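Hypothetical protein (Bacteroides uniformis ATCC 8492, PDB 4QRL) is of unknown function but adopts a lipocalin-like beta-barrel fold, consistent with binding a small hydrophobic ligand as many calycin relatives do. Local coordinates at residues 77-80 / 84-87. Residues are numbered along the deposited sequence; the frame is centred on the assembly and turned at random.
Sequences KNYD and GWPE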
loop_
_atom_site.group_PDB
_atom_site.type_symbol
_atom_site.label_atom_id
_atom_site.label_comp_id
_atom_site.label_asym_id
_atom_site.label_seq_id
_atom_site.Cartn_x
_atom_site.Cartn_y
_atom_site.Cartn_z
ATOM N N LYS A 77 -4.930 2.815 16.100
ATOM C CA LYS A 77 -6.408 2.851 16.154
ATOM C C LYS A 77 -7.034 2.844 14.722
ATOM O O LYS A 77 -8.153 2.382 14.553
ATOM C CB LYS A 77 -6.905 4.070 16.960
ATOM C CG LYS A 77 -6.796 5.408 16.214
ATOM C CD LYS A 77 -7.209 6.611 17.073
ATOM C CE LYS A 77 -6.901 7.937 16.404
ATOM N NZ LYS A 77 -5.433 8.192 16.287
ATOM N N ASN A 78 -6.298 3.332 13.702
ATOM C CA ASN A 78 -6.805 3.328 12.327
ATOM C C ASN A 78 -6.269 2.170 11.495
ATOM O O ASN A 78 -6.533 2.135 10.293
ATOM C CB ASN A 78 -6.519 4.651 11.623
ATOM C CG ASN A 78 -7.546 5.676 11.977
ATOM O OD1 ASN A 78 -7.273 6.636 12.686
ATOM N ND2 ASN A 78 -8.770 5.432 11.567
ATOM N N TYR A 79 -5.582 1.189 12.120
ATOM C CA TYR A 79 -5.008 0.056 11.382
ATOM C C TYR A 79 -6.023 -0.686 10.447
ATOM O O TYR A 79 -5.719 -0.896 9.265
ATOM C CB TYR A 79 -4.356 -0.937 12.335
ATOM C CG TYR A 79 -3.680 -2.078 11.620
ATOM C CD1 TYR A 79 -2.560 -1.859 10.818
ATOM C CD2 TYR A 79 -4.187 -3.373 11.698
ATOM C CE1 TYR A 79 -1.967 -2.897 10.114
ATOM C CE2 TYR A 79 -3.568 -4.430 11.031
ATOM C CZ TYR A 79 -2.454 -4.183 10.242
ATOM O OH TYR A 79 -1.823 -5.209 9.584
ATOM N N ASP A 80 -7.223 -1.017 10.940
ATOM C CA ASP A 80 -8.217 -1.731 10.113
ATOM C C ASP A 80 -8.912 -0.873 9.057
ATOM O O ASP A 80 -9.548 -1.417 8.143
ATOM C CB ASP A 80 -9.276 -2.383 10.985
ATOM C CG ASP A 80 -8.770 -3.494 11.874
ATOM O OD1 ASP A 80 -7.652 -3.999 11.623
ATOM O OD2 ASP A 80 -9.500 -3.882 12.802
ATOM N N GLY A 84 -5.428 -3.599 8.079
ATOM C CA GLY A 84 -6.150 -4.730 8.659
ATOM C C GLY A 84 -5.533 -6.072 8.312
ATOM O O GLY A 84 -6.187 -7.103 8.433
ATOM N N TRP A 85 -4.251 -6.075 7.874
ATOM C CA TRP A 85 -3.569 -7.310 7.490
ATOM C C TRP A 85 -3.298 -8.191 8.680
ATOM O O TRP A 85 -2.861 -7.675 9.714
ATOM C CB TRP A 85 -2.235 -7.020 6.781
ATOM C CG TRP A 85 -2.311 -6.162 5.557
ATOM C CD1 TRP A 85 -3.378 -5.986 4.725
ATOM C CD2 TRP A 85 -1.228 -5.422 4.982
ATOM N NE1 TRP A 85 -3.045 -5.125 3.707
ATOM C CE2 TRP A 85 -1.722 -4.788 3.820
ATOM C CE3 TRP A 85 0.119 -5.220 5.348
ATOM C CZ2 TRP A 85 -0.918 -4.005 2.998
ATOM C CZ3 TRP A 85 0.917 -4.442 4.524
ATOM C CH2 TRP A 85 0.394 -3.829 3.377
ATOM N N PRO A 86 -3.504 -9.527 8.553
ATOM C CA PRO A 86 -3.158 -10.418 9.664
ATOM C C PRO A 86 -1.648 -10.375 9.921
ATOM O O PRO A 86 -0.861 -10.369 8.966
ATOM C CB PRO A 86 -3.623 -11.793 9.179
ATOM C CG PRO A 86 -3.610 -11.713 7.703
ATOM C CD PRO A 86 -3.974 -10.287 7.377
ATOM N N GLU A 87 -1.263 -10.224 11.200
ATOM C CA GLU A 87 0.117 -10.134 11.683
ATOM C C GLU A 87 0.912 -8.962 11.032
ATOM O O GLU A 87 2.142 -8.974 11.019
ATOM C CB GLU A 87 0.840 -11.482 11.484
ATOM C CG GLU A 87 0.667 -12.421 12.672
ATOM C CD GLU A 87 0.962 -13.878 12.379
ATOM O OE1 GLU A 87 2.091 -14.184 11.931
ATOM O OE2 GLU A 87 0.064 -14.719 12.613
#
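With its CG anti to the backbone N (chi1 -177°), Y79 lays its phenol along the chain that leaves the helix it begins, while W85, whose CG lies beside its own N and anti to the carbonyl carbon (chi1 -57°), carries its indole past the phenol, leaving backbone and CB to meet the tyrosine. The contact belongs to the connection between strands 64-69 and 89-97 of the lipocalin-like, eight-stranded antiparallel barrel: Y79 opens the short helix 79-82, and 84-87 is the loop that carries the chain on to the next strand. Y79 OH donates a hydrogen bond of 2.7 Å to W85 O, meeting a lone pair in the carbonyl plane at a C=O...OH angle of 119°. W85 O sits at the edge of the Y79 ring, in its plane, whereas G84 N lies over one face of that ring, 3.6 Å above its plane and offset toward the rim. Y79 OH also lies 3.1 Å from W85 N, and Y79 CE2 comes within 3.5 Å of G84 CA, so the ring follows the backbone of both residues. A phenylalanine at Y79 would keep most of this ring packing but would probably leave W85 O without its hydroxyl donor and the loop less firmly tied to the helix. Both aromatic side chains also touch strand 64-69: Y79 rests on L69 and W85 on I67 and L69, while the indole also meets F83 edge-to-face. G84 has a positive phi, a backbone shape that favours glycine, as the chain turns out of the helix. The exposed D80 touches this turn through its carboxylate, where D80 OD1 is 3.4 Å from G84 CA.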